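PDB 4U63: DNA photolyase from Agrobacterium tumefaciens, which repairs cyclobutane pyrimidine dimers in UV-damaged DNA by light-driven chemistry, using FAD as cofactor and a methenyltetrahydrofolate as antenna chromophore. Local coordinates for residues Pro345-His357 / Gly433-Lys445. Residues are numbered along the deposited sequence; the frame is centred on the assembly and turned at random.
With MHF (5,10-methenyl-6,7,8-trihydrofolic acid), chain B.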
loop_
_atom_site.group_PDB
_atom_site.type_symbol
_atom_site.label_atom_id
_atom_site.label_comp_id
_atom_site.label_asym_id
_atom_site.label_seq_id
_atom_site.Cartn_x
_atom_site.Cartn_y
_atom_site.Cartn_z
ATOM N N PRO A 345 8.143 -6.346 23.479
ATOM C CA PRO A 345 8.900 -5.279 22.790
ATOM C C PRO A 345 8.853 -5.272 21.262
ATOM O O PRO A 345 8.713 -4.215 20.680
ATOM C CB PRO A 345 10.316 -5.493 23.299
ATOM C CG PRO A 345 10.099 -5.990 24.691
ATOM C CD PRO A 345 8.942 -6.938 24.568
ATOM N N ILE A 346 8.965 -6.426 20.620
ATOM C CA ILE A 346 8.973 -6.452 19.149
ATOM C C ILE A 346 7.633 -5.972 18.579
ATOM O O ILE A 346 7.599 -5.271 17.570
ATOM C CB ILE A 346 9.396 -7.840 18.588
ATOM C CG1 ILE A 346 9.610 -7.788 17.074
ATOM C CG2 ILE A 346 8.386 -8.929 18.921
ATOM C CD1 ILE A 346 10.752 -6.908 16.638
ATOM N N VAL A 347 6.540 -6.343 19.249
ATOM C CA VAL A 347 5.197 -5.922 18.845
ATOM C C VAL A 347 5.078 -4.417 19.039
ATOM O O VAL A 347 4.654 -3.689 18.142
ATOM C CB VAL A 347 4.112 -6.660 19.658
ATOM C CG1 VAL A 347 2.717 -6.093 19.381
ATOM C CG2 VAL A 347 4.161 -8.152 19.351
ATOM N N ASP A 348 5.486 -3.959 20.214
ATOM C CA ASP A 348 5.417 -2.534 20.540
ATOM C C ASP A 348 6.268 -1.677 19.608
ATOM O O ASP A 348 5.825 -0.625 19.149
ATOM C CB ASP A 348 5.756 -2.317 22.005
ATOM C CG ASP A 348 4.700 -2.918 22.932
ATOM O OD1 ASP A 348 3.587 -3.236 22.444
ATOM O OD2 ASP A 348 4.964 -3.075 24.133
ATOM N N ALA A 349 7.469 -2.146 19.297
ATOM C CA ALA A 349 8.327 -1.460 18.332
ATOM C C ALA A 349 7.617 -1.268 16.987
ATOM O O ALA A 349 7.611 -0.173 16.440
ATOM C CB ALA A 349 9.635 -2.215 18.161
ATOM N N GLY A 350 6.998 -2.334 16.466
ATOM C CA GLY A 350 6.259 -2.252 15.213
ATOM C C GLY A 350 5.128 -1.245 15.233
ATOM O O GLY A 350 5.004 -0.409 14.327
ATOM N N MET A 351 4.305 -1.305 16.277
ATOM C CA MET A 351 3.147 -0.418 16.356
ATOM C C MET A 351 3.582 1.042 16.514
ATOM O O MET A 351 2.932 1.947 15.987
ATOM C CB MET A 351 2.196 -0.854 17.475
ATOM C CG MET A 351 1.681 -2.285 17.319
ATOM S SD MET A 351 0.956 -2.654 15.713
ATOM C CE MET A 351 -0.514 -1.635 15.771
ATOM N N ARG A 352 4.694 1.260 17.209
ATOM C CA ARG A 352 5.241 2.614 17.369
ATOM C C ARG A 352 5.901 3.122 16.094
ATOM O O ARG A 352 5.773 4.304 15.758
ATOM C CB ARG A 352 6.199 2.663 18.547
ATOM C CG ARG A 352 5.477 2.421 19.854
ATOM C CD ARG A 352 6.450 2.417 21.013
ATOM N NE ARG A 352 5.887 1.814 22.215
ATOM C CZ ARG A 352 6.391 1.947 23.431
ATOM N NH1 ARG A 352 7.479 2.694 23.643
ATOM N NH2 ARG A 352 5.805 1.340 24.469
ATOM N N GLN A 353 6.604 2.240 15.385
ATOM C CA GLN A 353 7.128 2.580 14.066
ATOM C C GLN A 353 6.009 3.058 13.149
ATOM O O GLN A 353 6.135 4.082 12.479
ATOM C CB GLN A 353 7.840 1.382 13.424
ATOM C CG GLN A 353 8.330 1.682 12.018
ATOM C CD GLN A 353 8.997 0.513 11.328
ATOM O OE1 GLN A 353 8.634 -0.656 11.519
ATOM N NE2 GLN A 353 9.971 0.827 10.495
ATOM N N LEU A 354 4.920 2.293 13.118
ATOM C CA LEU A 354 3.750 2.618 12.320
ATOM C C LEU A 354 3.191 3.997 12.675
ATOM O O LEU A 354 2.938 4.827 11.790
ATOM C CB LEU A 354 2.684 1.541 12.529
ATOM C CG LEU A 354 1.317 1.698 11.871
ATOM C CD1 LEU A 354 1.433 1.868 10.366
ATOM C CD2 LEU A 354 0.457 0.494 12.216
ATOM N N TRP A 355 3.012 4.247 13.962
ATOM C CA TRP A 355 2.495 5.534 14.417
ATOM C C TRP A 355 3.409 6.697 14.012
ATOM O O TRP A 355 2.920 7.751 13.592
ATOM C CB TRP A 355 2.308 5.530 15.933
ATOM C CG TRP A 355 1.485 6.647 16.446
ATOM C CD1 TRP A 355 1.899 7.666 17.248
ATOM C CD2 TRP A 355 0.090 6.865 16.205
ATOM N NE1 TRP A 355 0.855 8.508 17.520
ATOM C CE2 TRP A 355 -0.270 8.039 16.893
ATOM C CE3 TRP A 355 -0.888 6.182 15.472
ATOM C CZ2 TRP A 355 -1.575 8.544 16.876
ATOM C CZ3 TRP A 355 -2.189 6.689 15.454
ATOM C CH2 TRP A 355 -2.516 7.854 16.148
ATOM N N GLN A 356 4.723 6.498 14.116
ATOM C CA GLN A 356 5.693 7.571 13.859
ATOM C C GLN A 356 5.952 7.842 12.383
ATOM O O GLN A 356 6.051 8.998 11.982
ATOM C CB GLN A 356 7.031 7.256 14.530
ATOM C CG GLN A 356 8.003 8.423 14.507
ATOM C CD GLN A 356 9.357 8.094 15.110
ATOM O OE1 GLN A 356 9.602 6.972 15.560
ATOM N NE2 GLN A 356 10.249 9.085 15.121
ATOM N N HIS A 357 6.084 6.778 11.587
ATOM C CA HIS A 357 6.525 6.888 10.194
ATOM C C HIS A 357 5.507 6.469 9.122
ATOM O O HIS A 357 5.783 6.590 7.924
ATOM C CB HIS A 357 7.803 6.065 10.009
ATOM C CG HIS A 357 8.981 6.600 10.761
ATOM N ND1 HIS A 357 9.923 5.783 11.347
ATOM C CD2 HIS A 357 9.363 7.870 11.033
ATOM C CE1 HIS A 357 10.840 6.522 11.933
ATOM N NE2 HIS A 357 10.522 7.795 11.768
ATOM N N GLY A 433 18.676 -6.538 19.265
ATOM C CA GLY A 433 17.654 -5.651 19.802
ATOM C C GLY A 433 17.656 -4.239 19.230
ATOM O O GLY A 433 17.004 -3.349 19.780
ATOM N N ASP A 434 18.368 -4.028 18.122
ATOM C CA ASP A 434 18.512 -2.681 17.538
ATOM C C ASP A 434 17.200 -2.063 17.071
ATOM O O ASP A 434 16.982 -0.878 17.241
ATOM C CB ASP A 434 19.519 -2.697 16.383
ATOM C CG ASP A 434 20.934 -2.984 16.850
ATOM O OD1 ASP A 434 21.216 -2.834 18.059
ATOM O OD2 ASP A 434 21.768 -3.367 16.006
ATOM N N TYR A 435 16.331 -2.863 16.468
ATOM C CA TYR A 435 15.007 -2.365 16.063
ATOM C C TYR A 435 14.168 -2.001 17.295
ATOM O O TYR A 435 13.541 -0.950 17.331
ATOM C CB TYR A 435 14.303 -3.402 15.214
ATOM C CG TYR A 435 12.898 -3.067 14.761
ATOM C CD1 TYR A 435 12.664 -2.187 13.704
ATOM C CD2 TYR A 435 11.796 -3.667 15.370
ATOM C CE1 TYR A 435 11.366 -1.908 13.271
ATOM C CE2 TYR A 435 10.506 -3.392 14.953
ATOM C CZ TYR A 435 10.292 -2.516 13.905
ATOM O OH TYR A 435 9.008 -2.259 13.488
ATOM N N VAL A 436 14.178 -2.868 18.308
ATOM C CA VAL A 436 13.451 -2.590 19.555
ATOM C C VAL A 436 13.948 -1.312 20.233
ATOM O O VAL A 436 13.146 -0.486 20.639
ATOM C CB VAL A 436 13.520 -3.784 20.528
ATOM C CG1 VAL A 436 13.117 -3.386 21.943
ATOM C CG2 VAL A 436 12.638 -4.923 20.014
ATOM N N ARG A 437 15.264 -1.166 20.345
ATOM C CA ARG A 437 15.865 0.031 20.955
ATOM C C ARG A 437 15.536 1.319 20.200
ATOM O O ARG A 437 15.422 2.388 20.816
ATOM C CB ARG A 437 17.387 -0.117 21.074
ATOM C CG ARG A 437 17.802 -1.157 22.093
ATOM C CD ARG A 437 19.262 -1.052 22.489
ATOM N NE ARG A 437 19.624 -2.245 23.260
ATOM C CZ ARG A 437 20.055 -3.386 22.726
ATOM N NH1 ARG A 437 20.339 -4.426 23.510
ATOM N NH2 ARG A 437 20.214 -3.498 21.408
ATOM N N ARG A 438 15.387 1.215 18.881
ATOM C CA ARG A 438 15.047 2.362 18.042
ATOM C C ARG A 438 13.661 2.894 18.355
ATOM O O ARG A 438 13.471 4.103 18.486
ATOM C CB ARG A 438 15.132 1.973 16.569
ATOM C CG ARG A 438 14.812 3.082 15.575
ATOM C CD ARG A 438 15.173 2.634 14.171
ATOM N NE ARG A 438 16.614 2.386 14.070
ATOM C CZ ARG A 438 17.197 1.451 13.313
ATOM N NH1 ARG A 438 16.484 0.615 12.549
ATOM N NH2 ARG A 438 18.524 1.346 13.330
ATOM N N PHE A 439 12.698 1.989 18.483
ATOM C CA PHE A 439 11.293 2.378 18.693
ATOM C C PHE A 439 10.753 2.229 20.109
ATOM O O PHE A 439 9.679 2.744 20.399
ATOM C CB PHE A 439 10.428 1.633 17.686
ATOM C CG PHE A 439 10.731 2.016 16.266
ATOM C CD1 PHE A 439 10.347 3.253 15.787
ATOM C CD2 PHE A 439 11.427 1.160 15.426
ATOM C CE1 PHE A 439 10.626 3.633 14.493
ATOM C CE2 PHE A 439 11.716 1.528 14.122
ATOM C CZ PHE A 439 11.319 2.768 13.651
ATOM N N VAL A 440 11.490 1.541 20.979
ATOM C CA VAL A 440 11.161 1.443 22.393
ATOM C C VAL A 440 12.443 1.872 23.149
ATOM O O VAL A 440 13.098 1.047 23.806
ATOM C CB VAL A 440 10.700 0.016 22.779
ATOM C CG1 VAL A 440 10.041 0.025 24.150
ATOM C CG2 VAL A 440 9.736 -0.551 21.734
ATOM N N PRO A 441 12.809 3.175 23.044
ATOM C CA PRO A 441 14.070 3.672 23.608
ATOM C C PRO A 441 14.175 3.573 25.127
ATOM O O PRO A 441 15.272 3.570 25.650
ATOM C CB PRO A 441 14.100 5.139 23.162
ATOM C CG PRO A 441 12.667 5.505 23.018
ATOM C CD PRO A 441 12.038 4.275 22.431
ATOM N N GLU A 442 13.054 3.487 25.826
ATOM C CA GLU A 442 13.084 3.235 27.272
ATOM C C GLU A 442 13.743 1.894 27.655
ATOM O O GLU A 442 14.134 1.714 28.799
ATOM C CB GLU A 442 11.684 3.306 27.877
ATOM C CG GLU A 442 10.687 2.303 27.326
ATOM C CD GLU A 442 9.865 2.861 26.188
ATOM O OE1 GLU A 442 10.459 3.408 25.232
ATOM O OE2 GLU A 442 8.626 2.743 26.247
ATOM N N LEU A 443 13.838 0.959 26.705
ATOM C CA LEU A 443 14.567 -0.295 26.910
ATOM C C LEU A 443 16.045 -0.267 26.424
ATOM O O LEU A 443 16.716 -1.286 26.485
ATOM C CB LEU A 443 13.804 -1.448 26.225
ATOM C CG LEU A 443 12.361 -1.630 26.705
ATOM C CD1 LEU A 443 11.689 -2.775 25.961
ATOM C CD2 LEU A 443 12.303 -1.869 28.207
ATOM N N GLU A 444 16.523 0.896 25.974
ATOM C CA GLU A 444 17.879 1.066 25.396
ATOM C C GLU A 444 19.010 0.373 26.162
ATOM O O GLU A 444 19.905 -0.219 25.547
ATOM C CB GLU A 444 18.193 2.575 25.262
ATOM C CG GLU A 444 19.653 2.954 24.994
ATOM C CD GLU A 444 20.189 2.428 23.672
ATOM O OE1 GLU A 444 19.448 2.446 22.667
ATOM O OE2 GLU A 444 21.361 2.001 23.636
ATOM N N LYS A 445 18.980 0.458 27.490
ATOM C CA LYS A 445 20.093 -0.045 28.311
ATOM C C LYS A 445 20.058 -1.533 28.626
ATOM O O LYS A 445 21.040 -2.064 29.140
ATOM C CB LYS A 445 20.199 0.769 29.599
ATOM C CG LYS A 445 20.382 2.255 29.340
ATOM C CD LYS A 445 21.109 2.950 30.477
ATOM C CE LYS A 445 21.267 4.435 30.197
ATOM N NZ LYS A 445 22.434 5.005 30.924
HETATM N N1 MHF B . -1.259 7.403 11.021
HETATM C C2 MHF B . -0.015 7.342 11.509
HETATM N NA2 MHF B . 0.871 6.558 10.865
HETATM N N3 MHF B . 0.382 8.056 12.616
HETATM C C4 MHF B . -0.489 8.840 13.278
HETATM O O4 MHF B . -0.150 9.485 14.285
HETATM C C4A MHF B . -1.864 8.927 12.766
HETATM N N5 MHF B . -2.883 9.649 13.363
HETATM C C6 MHF B . -4.294 9.362 13.096
HETATM C C7 MHF B . -4.421 9.220 11.575
HETATM N N8 MHF B . -3.469 8.219 11.078
HETATM C C8A MHF B . -2.218 8.136 11.586
HETATM C C9 MHF B . -5.049 10.529 13.761
HETATM N N10 MHF B . -3.988 11.421 14.270
HETATM C C11 MHF B . -2.780 10.620 14.393
HETATM C C12 MHF B . -4.712 14.055 17.506
HETATM C C13 MHF B . -3.670 13.122 17.609
HETATM C C14 MHF B . -3.415 12.239 16.576
HETATM C C15 MHF B . -4.207 12.258 15.407
HETATM C C16 MHF B . -5.221 13.200 15.293
HETATM C C17 MHF B . -5.475 14.090 16.333
HETATM C C MHF B . -5.000 15.045 18.605
HETATM O O MHF B . -5.786 15.946 18.352
HETATM N N MHF B . -4.353 14.965 19.776
HETATM C CA MHF B . -4.423 15.962 20.833
HETATM C CB MHF B . -5.097 15.420 22.093
HETATM C CG MHF B . -6.173 14.373 21.818
HETATM C CD MHF B . -5.646 12.981 21.517
HETATM O OE1 MHF B . -4.434 12.719 21.673
HETATM O OE2 MHF B . -6.456 12.122 21.111
HETATM C CT MHF B . -3.031 16.432 21.170
HETATM O O1 MHF B . -2.710 17.599 20.859
HETATM O O2 MHF B . -2.233 15.651 21.741
HETATM O O HOH W 1 6.276 2.426 27.355
HETATM O O HOH W 2 12.331 6.468 16.478
#
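F439 and Y435, one turn apart on the short helix 434-439, lock as knobs into holes on helix 345-357. The two axes cross at 52° and come within 8.6 Å. The small A349 lies at the crossing, consistent with this close approach. A349 CB is 3.5 Å from Y435 CE2 and also meets F439 CB and V440 CG2. The F439 ring is set among A349, Q353, Q356 and H357. Q353 CB sits squarely over one face, 3.7 Å from the F439 ring centre, in a CH-pi contact. The H357 ring meets F439 rim to rim. Q353 extends with CG anti to its own N (chi1 177°), which carries the amide past F439 to the Y435 hydroxyl. Y435 OH donates to Q353 OE1 at 2.6 Å, from above the carbonyl plane. The same oxygen accepts from H361 N, so two donors hold OE1. At the N-terminal end of helix 345-357, P345 packs on V436 and L443.

The other flank is looser and wetter. R352 NH1 bonds E442 OE2 at 2.8 Å, nearly straight at 173° and close to the guanidinium plane. A water links R352 NH2 to E442 OE2, and G340 O also accepts from NH2. A second water donates to Q356 OE1; Q356 NE2 bonds D218 OD2.

Both segments belong to the FAD-binding region. Helix 345-357 continues to the antenna site, where L354 O accepts from MHF NA2 and MHF O4 sits over one face of the W355 ring. Apolar packing probably supplies most of the contact, while the directional Y435-Q353 bond and R352-E442 ion pair would set the alignment.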